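Local coordinates for putative lipoprotein (Parabacteroides distasonis ATCC 8503, PDB 3JX8), which is of unknown function but, as a putative lipoprotein with a pectate-lyase-like adhesin head domain, may take part in cell adhesion or lipid binding, at residues P135-K140 against D155-N160; G175-A180 against C195-A200. All blocks are in the same frame, centred on the assembly; numbering follows the deposited sequence. Where two conformers were deposited one is given.

Contact 1. Residues P135-K140 against D155-N160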
ATOM      1  N   PRO A 135     -20.852 -10.747  17.320  1.00 30.54           N
ATOM      2  CA  PRO A 135     -21.329  -9.384  17.122  1.00 30.25           C
ATOM      3  C   PRO A 135     -20.394  -8.368  17.736  1.00 29.56           C
ATOM      4  O   PRO A 135     -20.029  -8.497  18.900  1.00 29.40           O
ATOM      5  CB  PRO A 135     -22.685  -9.360  17.838  1.00 30.43           C
ATOM      6  CG  PRO A 135     -23.055 -10.778  18.043  1.00 30.26           C
ATOM      7  CD  PRO A 135     -21.798 -11.560  18.094  1.00 30.89           C
ATOM      8  N   VAL A 136     -19.968  -7.398  16.935  1.00 28.90           N
ATOM      9  CA  VAL A 136     -19.142  -6.300  17.425  1.00 28.40           C
ATOM     10  C   VAL A 136     -20.026  -5.087  17.377  1.00 28.83           C
ATOM     11  O   VAL A 136     -20.662  -4.824  16.358  1.00 29.24           O
ATOM     12  CB  VAL A 136     -17.900  -6.089  16.557  1.00 28.02           C
ATOM     13  CG1 VAL A 136     -17.105  -4.849  16.993  1.00 26.02           C
ATOM     14  CG2 VAL A 136     -17.058  -7.354  16.577  1.00 26.62           C
ATOM     15  N   LYS A 137     -20.059  -4.351  18.473  1.00 28.73           N
ATOM     16  CA  LYS A 137     -20.903  -3.181  18.585  1.00 29.52           C
ATOM     17  C   LYS A 137     -20.163  -2.088  19.317  1.00 28.74           C
ATOM     18  O   LYS A 137     -19.492  -2.352  20.303  1.00 28.98           O
ATOM     19  CB  LYS A 137     -22.166  -3.573  19.331  1.00 30.21           C
ATOM     20  CG  LYS A 137     -23.112  -2.460  19.645  1.00 34.88           C
ATOM     21  CD  LYS A 137     -24.451  -3.015  20.211  1.00 39.52           C
ATOM     22  CE  LYS A 137     -25.515  -1.915  20.375  1.00 41.96           C
ATOM     23  NZ  LYS A 137     -26.648  -2.352  21.283  1.00 45.27           N
ATOM     24  N   GLY A 138     -20.266  -0.857  18.830  1.00 28.32           N
ATOM     25  CA  GLY A 138     -19.598   0.261  19.477  1.00 27.41           C
ATOM     26  C   GLY A 138     -19.228   1.424  18.575  1.00 27.39           C
ATOM     27  O   GLY A 138     -19.842   1.649  17.517  1.00 26.78           O
ATOM     28  N   TYR A 139     -18.204   2.167  18.995  1.00 26.96           N
ATOM     29  CA  TYR A 139     -17.877   3.422  18.350  1.00 27.14           C
ATOM     30  C   TYR A 139     -17.057   3.265  17.073  1.00 27.05           C
ATOM     31  O   TYR A 139     -17.496   3.687  16.011  1.00 26.80           O
ATOM     32  CB  TYR A 139     -17.195   4.350  19.338  1.00 26.81           C
ATOM     33  CG  TYR A 139     -16.698   5.638  18.731  1.00 30.08           C
ATOM     34  CD1 TYR A 139     -17.581   6.642  18.353  1.00 31.37           C
ATOM     35  CD2 TYR A 139     -15.329   5.859  18.552  1.00 33.98           C
ATOM     36  CE1 TYR A 139     -17.117   7.843  17.808  1.00 33.00           C
ATOM     37  CE2 TYR A 139     -14.858   7.041  18.017  1.00 35.70           C
ATOM     38  CZ  TYR A 139     -15.759   8.034  17.648  1.00 35.80           C
ATOM     39  OH  TYR A 139     -15.271   9.207  17.103  1.00 38.52           O
ATOM     40  N   LYS A 140     -15.883   2.661  17.174  1.00 27.44           N
ATOM     41  CA  LYS A 140     -14.985   2.585  16.033  1.00 28.03           C
ATOM     42  C   LYS A 140     -14.231   1.265  15.903  1.00 27.17           C
ATOM     43  O   LYS A 140     -13.632   0.774  16.875  1.00 27.36           O
ATOM     44  CB  LYS A 140     -14.011   3.755  16.067  1.00 29.15           C
ATOM     45  CG  LYS A 140     -13.031   3.724  14.916  1.00 33.13           C
ATOM     46  CD  LYS A 140     -12.383   5.054  14.623  1.00 38.19           C
ATOM     47  CE  LYS A 140     -11.498   4.934  13.322  1.00 41.40           C
ATOM     48  NZ  LYS A 140     -11.235   6.275  12.666  1.00 44.16           N
ATOM     49  N   ASP A 155     -20.323  -9.477  11.786  1.00 26.57           N
ATOM     50  CA  ASP A 155     -21.528  -8.923  12.396  1.00 26.96           C
ATOM     51  C   ASP A 155     -21.172  -7.687  13.183  1.00 27.09           C
ATOM     52  O   ASP A 155     -20.887  -7.760  14.394  1.00 28.38           O
ATOM     53  CB  ASP A 155     -22.121 -10.002  13.318  1.00 27.95           C
ATOM     54  CG  ASP A 155     -23.432  -9.599  13.998  1.00 29.20           C
ATOM     55  OD1 ASP A 155     -23.950  -8.478  13.835  1.00 33.24           O
ATOM     56  OD2 ASP A 155     -23.932 -10.464  14.742  1.00 33.58           O
ATOM     57  N   ILE A 156     -21.186  -6.543  12.506  1.00 26.60           N
ATOM     58  CA  ILE A 156     -20.778  -5.289  13.121  1.00 25.85           C
ATOM     59  C   ILE A 156     -21.939  -4.329  13.184  1.00 25.65           C
ATOM     60  O   ILE A 156     -22.823  -4.339  12.328  1.00 25.90           O
ATOM     61  CB  ILE A 156     -19.547  -4.639  12.399  1.00 26.07           C
ATOM     62  CG1 ILE A 156     -19.948  -4.024  11.039  1.00 25.21           C
ATOM     63  CG2 ILE A 156     -18.368  -5.665  12.309  1.00 23.75           C
ATOM     64  CD1 ILE A 156     -18.767  -3.681  10.107  1.00 26.18           C
ATOM     65  N   GLN A 157     -21.897  -3.498  14.218  1.00 25.80           N
ATOM     66  CA  GLN A 157     -22.825  -2.408  14.446  1.00 26.20           C
ATOM     67  C   GLN A 157     -21.994  -1.283  15.049  1.00 25.86           C
ATOM     68  O   GLN A 157     -21.682  -1.294  16.247  1.00 24.95           O
ATOM     69  CB  GLN A 157     -23.941  -2.839  15.395  1.00 26.77           C
ATOM     70  CG  GLN A 157     -25.099  -1.885  15.387  1.00 28.93           C
ATOM     71  CD  GLN A 157     -26.147  -2.167  16.457  1.00 31.86           C
ATOM     72  OE1 GLN A 157     -26.112  -3.181  17.148  1.00 33.27           O
ATOM     73  NE2 GLN A 157     -27.083  -1.247  16.597  1.00 34.19           N
ATOM     74  N   LEU A 158     -21.611  -0.329  14.197  1.00 25.80           N
ATOM     75  CA  LEU A 158     -20.624   0.672  14.541  1.00 25.59           C
ATOM     76  C   LEU A 158     -21.050   2.080  14.132  1.00 26.22           C
ATOM     77  O   LEU A 158     -21.759   2.275  13.146  1.00 25.49           O
ATOM     78  CB  LEU A 158     -19.300   0.337  13.826  1.00 25.52           C
ATOM     79  CG  LEU A 158     -18.590  -0.971  14.189  1.00 25.26           C
ATOM     80  CD1 LEU A 158     -17.545  -1.315  13.134  1.00 24.36           C
ATOM     81  CD2 LEU A 158     -17.992  -0.874  15.587  1.00 23.32           C
ATOM     82  N   ASP A 159     -20.556   3.073  14.869  1.00 26.87           N
ATOM     83  CA  ASP A 159     -20.636   4.453  14.414  1.00 27.08           C
ATOM     84  C   ASP A 159     -19.656   4.689  13.266  1.00 26.93           C
ATOM     85  O   ASP A 159     -19.976   5.393  12.310  1.00 26.99           O
ATOM     86  CB  ASP A 159     -20.322   5.423  15.557  1.00 27.20           C
ATOM     87  CG  ASP A 159     -21.302   5.304  16.696  1.00 29.55           C
ATOM     88  OD1 ASP A 159     -22.495   5.059  16.426  1.00 33.44           O
ATOM     89  OD2 ASP A 159     -20.896   5.438  17.869  1.00 35.54           O
ATOM     90  N   ASN A 160     -18.463   4.116  13.389  1.00 26.73           N
ATOM     91  CA  ASN A 160     -17.367   4.346  12.454  1.00 26.53           C
ATOM     92  C   ASN A 160     -16.619   3.093  12.099  1.00 25.93           C
ATOM     93  O   ASN A 160     -16.246   2.332  12.983  1.00 25.79           O
ATOM     94  CB  ASN A 160     -16.403   5.324  13.083  1.00 26.91           C
ATOM     95  CG  ASN A 160     -17.078   6.605  13.426  1.00 29.14           C
ATOM     96  OD1 ASN A 160     -17.344   7.433  12.546  1.00 31.24           O
ATOM     97  ND2 ASN A 160     -17.428   6.760  14.685  1.00 28.55           N
TER
HETATM   98  O   HOH W   1     -22.884  -6.386  15.729  1.00 36.48           O

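Contact 2. Residues G175-A180 against C195-A200. With SO4 (sulfate ion), chain I.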
ATOM      1  N   GLY A 175     -22.702  -6.029   8.228  1.00 25.26           N
ATOM      2  CA  GLY A 175     -23.446  -5.399   9.312  1.00 25.27           C
ATOM      3  C   GLY A 175     -23.992  -4.033   8.960  1.00 25.56           C
ATOM      4  O   GLY A 175     -24.475  -3.814   7.845  1.00 25.51           O
ATOM      5  N   THR A 176     -23.888  -3.122   9.921  1.00 25.99           N
ATOM      6  CA  THR A 176     -24.352  -1.746   9.792  1.00 27.11           C
ATOM      7  C   THR A 176     -23.331  -0.799  10.397  1.00 26.67           C
ATOM      8  O   THR A 176     -22.752  -1.090  11.466  1.00 27.33           O
ATOM      9  CB  THR A 176     -25.648  -1.541  10.584  1.00 27.72           C
ATOM     10  OG1 THR A 176     -26.656  -2.332   9.983  1.00 30.99           O
ATOM     11  CG2 THR A 176     -26.134  -0.088  10.512  1.00 30.34           C
ATOM     12  N   VAL A 177     -23.115   0.332   9.729  0.50 26.28           N
ATOM     13  CA  VAL A 177     -22.200   1.357  10.195  0.50 25.78           C
ATOM     14  C   VAL A 177     -22.755   2.701   9.751  0.50 25.86           C
ATOM     15  O   VAL A 177     -23.435   2.795   8.723  0.50 25.55           O
ATOM     16  CB  VAL A 177     -20.756   1.155   9.642  0.50 26.05           C
ATOM     17  CG1 VAL A 177     -20.760   1.082   8.129  0.50 24.90           C
ATOM     18  CG2 VAL A 177     -19.836   2.285  10.102  0.50 25.95           C
ATOM     19  N   ASP A 178     -22.497   3.741  10.538  1.00 25.87           N
ATOM     20  CA  ASP A 178     -22.938   5.072  10.183  1.00 25.93           C
ATOM     21  C   ASP A 178     -21.993   5.643   9.119  1.00 25.84           C
ATOM     22  O   ASP A 178     -22.438   5.956   8.013  1.00 26.25           O
ATOM     23  CB  ASP A 178     -23.008   5.981  11.398  1.00 25.91           C
ATOM     24  CG  ASP A 178     -23.604   7.332  11.070  1.00 26.77           C
ATOM     25  OD1 ASP A 178     -24.740   7.390  10.567  1.00 27.86           O
ATOM     26  OD2 ASP A 178     -22.935   8.346  11.312  1.00 29.24           O
ATOM     27  N   ARG A 179     -20.712   5.769   9.456  1.00 25.68           N
ATOM     28  CA  ARG A 179     -19.692   6.231   8.500  1.00 26.49           C
ATOM     29  C   ARG A 179     -18.633   5.181   8.269  1.00 26.01           C
ATOM     30  O   ARG A 179     -18.131   4.589   9.234  1.00 26.96           O
ATOM     31  CB  ARG A 179     -19.023   7.508   8.966  1.00 26.76           C
ATOM     32  CG  ARG A 179     -20.016   8.678   9.043  1.00 30.61           C
ATOM     33  CD  ARG A 179     -19.374   9.956   9.495  1.00 33.09           C
ATOM     34  NE  ARG A 179     -18.758   9.732  10.784  1.00 37.99           N
ATOM     35  CZ  ARG A 179     -17.838  10.508  11.345  1.00 41.60           C
ATOM     36  NH1 ARG A 179     -17.415  11.614  10.733  1.00 44.31           N
ATOM     37  NH2 ARG A 179     -17.351  10.179  12.545  1.00 41.39           N
ATOM     38  N   ALA A 180     -18.310   4.961   6.994  1.00 24.67           N
ATOM     39  CA  ALA A 180     -17.332   3.987   6.565  1.00 23.98           C
ATOM     40  C   ALA A 180     -16.299   4.637   5.649  1.00 24.16           C
ATOM     41  O   ALA A 180     -16.613   5.504   4.797  1.00 23.60           O
ATOM     42  CB  ALA A 180     -18.003   2.818   5.824  1.00 23.10           C
ATOM     43  N   CYS A 195     -22.549  -4.628   4.237  1.00 28.70           N
ATOM     44  CA  CYS A 195     -22.274  -3.711   5.302  1.00 28.33           C
ATOM     45  C   CYS A 195     -22.955  -2.423   4.936  1.00 27.77           C
ATOM     46  O   CYS A 195     -22.466  -1.678   4.121  1.00 28.23           O
ATOM     47  CB  CYS A 195     -20.791  -3.519   5.496  1.00 28.05           C
ATOM     48  SG  CYS A 195     -20.463  -2.257   6.723  1.00 30.85           S
ATOM     49  N   GLN A 196     -24.105  -2.168   5.542  1.00 27.85           N
ATOM     50  CA  GLN A 196     -24.885  -0.989   5.219  1.00 27.52           C
ATOM     51  C   GLN A 196     -24.338   0.258   5.901  1.00 26.80           C
ATOM     52  O   GLN A 196     -24.448   0.418   7.109  1.00 26.82           O
ATOM     53  CB  GLN A 196     -26.345  -1.198   5.611  1.00 27.28           C
ATOM     54  CG  GLN A 196     -27.261  -0.107   5.132  1.00 29.81           C
ATOM     55  CD  GLN A 196     -28.616  -0.160   5.814  1.00 33.18           C
ATOM     56  OE1 GLN A 196     -29.596  -0.541   5.214  1.00 33.43           O
ATOM     57  NE2 GLN A 196     -28.654   0.190   7.086  1.00 37.30           N
ATOM     58  N   ALA A 197     -23.777   1.140   5.090  1.00 26.48           N
ATOM     59  CA  ALA A 197     -23.262   2.424   5.532  1.00 26.28           C
ATOM     60  C   ALA A 197     -24.230   3.535   5.164  1.00 26.42           C
ATOM     61  O   ALA A 197     -24.821   3.526   4.082  1.00 26.08           O
ATOM     62  CB  ALA A 197     -21.934   2.700   4.887  1.00 25.81           C
ATOM     63  N   ARG A 198     -24.370   4.520   6.048  1.00 26.38           N
ATOM     64  CA  ARG A 198     -25.079   5.735   5.669  1.00 26.54           C
ATOM     65  C   ARG A 198     -24.198   6.578   4.739  1.00 26.06           C
ATOM     66  O   ARG A 198     -24.643   6.974   3.668  1.00 25.87           O
ATOM     67  CB  ARG A 198     -25.529   6.536   6.894  1.00 26.56           C
ATOM     68  CG  ARG A 198     -26.301   7.793   6.511  1.00 26.87           C
ATOM     69  CD  ARG A 198     -26.853   8.520   7.741  1.00 27.25           C
ATOM     70  NE  ARG A 198     -25.759   8.987   8.598  1.00 29.90           N
ATOM     71  CZ  ARG A 198     -25.099  10.138   8.474  1.00 31.79           C
ATOM     72  NH1 ARG A 198     -25.416  11.023   7.532  1.00 33.77           N
ATOM     73  NH2 ARG A 198     -24.096  10.410   9.305  1.00 32.56           N
ATOM     74  N   LYS A 199     -22.977   6.872   5.189  1.00 25.73           N
ATOM     75  CA  LYS A 199     -21.985   7.570   4.396  1.00 25.91           C
ATOM     76  C   LYS A 199     -20.751   6.698   4.224  1.00 25.02           C
ATOM     77  O   LYS A 199     -20.263   6.108   5.188  1.00 24.83           O
ATOM     78  CB  LYS A 199     -21.563   8.864   5.073  1.00 26.64           C
ATOM     79  CG  LYS A 199     -22.736   9.805   5.388  1.00 30.85           C
ATOM     80  CD  LYS A 199     -22.333  11.309   5.471  1.00 34.40           C
ATOM     81  CE  LYS A 199     -21.381  11.643   6.620  1.00 37.18           C
ATOM     82  NZ  LYS A 199     -21.235  13.138   6.871  1.00 39.24           N
ATOM     83  N   ALA A 200     -20.238   6.626   3.006  1.00 24.19           N
ATOM     84  CA  ALA A 200     -19.002   5.895   2.732  1.00 23.82           C
ATOM     85  C   ALA A 200     -18.075   6.667   1.800  1.00 24.17           C
ATOM     86  O   ALA A 200     -18.516   7.322   0.823  1.00 23.86           O
ATOM     87  CB  ALA A 200     -19.300   4.554   2.148  1.00 22.64           C
TER
HETATM   88  S   SO4 I  15     -23.799  14.278   8.410  0.60 61.83           S
HETATM   89  O1  SO4 I  15     -23.625  14.065   6.982  0.60 61.38           O
HETATM   90  O2  SO4 I  15     -22.503  14.172   9.077  0.60 60.79           O
HETATM   91  O3  SO4 I  15     -24.411  15.580   8.609  0.60 61.41           O
HETATM   92  O4  SO4 I  15     -24.723  13.303   8.946  0.60 61.17           O

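Contact 1. Residues P135-K140 against D155-N160
The carbonyl O of D155 takes a nearly straight hydrogen bond from V136 N at 2.7 Å and possibly a second from a water that may instead serve V136 O, while the CA-H of P135 adds a weaker contact. From here the two backbones run parallel, and Q157 N to V136 O, G138 N to Q157 O and D159 N to G138 O continue the ladder. Each residue pairs with the one twenty positions on, the stacking of successive coils in a parallel beta-helix, the architecture expected for the pectate-lyase-like clan. Where the chain turns the corner after K137, G138 adopts backbone angles (153°/-155°) suited to glycine. Beyond it Y139 O receives N160 N at 2.8 Å and, more weakly, the side-chain ND2 of the same residue. With CG beside its own backbone N (chi1 -58°), N160 also brings ND2 3.3 Å above one face of the Y139 ring, offset toward the rim near CE1, the amide steeply inclined to the ring. D159 OD2 comes to the edge of that ring, 3.6 Å from CD1. On the K137 face, the extended lysine runs alongside Q157, its CE 3.5 Å from OE1. V136 and L158 point to the other side of the sheet, where CG1 of V136 meets CD2 of L158 at 4.3 Å and both side chains touch V117.

Contact 2. Residues G175-A180 against C195-A200
R198 grips D178 side-on with two nitrogens and at the same time leans on a sulfate ion. NE meets OD1 of D178 at 2.7 Å in a nearly straight bond, NH2 reaches OD2 at 3.1 Å, and a weak extra bond from NH2 to OD1 completes the salt bridge. Both oxygens are met on their syn side and lie close to the guanidinium plane, but the carboxylate is turned 31° against it, so the donors approach somewhat out of the carboxylate plane. The bend at chi3 (63°) swings the arginine's end round to meet the acid, whose side chain lies alongside and points the same way. Sulfate O4 receives weak bonds from NH1 and NH2, while NZ of K199 holds O1 at 2.6 Å and O2 as well. K199 CG packs 3.6 Å above one face of the guanidinium. R198 thus bridges D178 and the sulfate, which K199 shares; R179 lies alongside K199, its CD 3.9 Å from K199 CE, and its NH2 turns to N160. The sulfate probably comes from the crystallisation liquor.

Alongside the salt bridge the backbone ladder runs from Q196 N to G175 O through V177 N to Q196 O. At the turn D178 O takes a straight bond from K199 N at 3.0 Å and a weak one from R198 N, and A180 N to K199 O carries the pairing onward. On the buried face CB of A180 touches CB of A197 at 4.0 Å and that of A200 slightly farther off. Segment 175-180 pairs in parallel with strand 156-158 on one flank, while beyond 195-200 the next coil follows: A200 packs on V212 and A214 of strand 209-214 and on L218 of strand 217-223.

Overall arrangement
Contacts 1 and 2 are the same corner of the beta-helix repeated along its axis, their centres 10 Å apart. Four successive coils take part: segment 155-160 lies directly against 175-180, so strands 156-158 and 176-177 are neighbours and the ladder is continuous. T176 N lies 2.9 Å from I156 O and R179 N lies 3.0 Å from D159 O, both probable hydrogen bonds. A weak side-chain link joins the two as well, from R179 NH2 to N160 OD1, on the amide whose nitrogen faces Y139. Of the two contacts, contact 2 alone binds the sulfate.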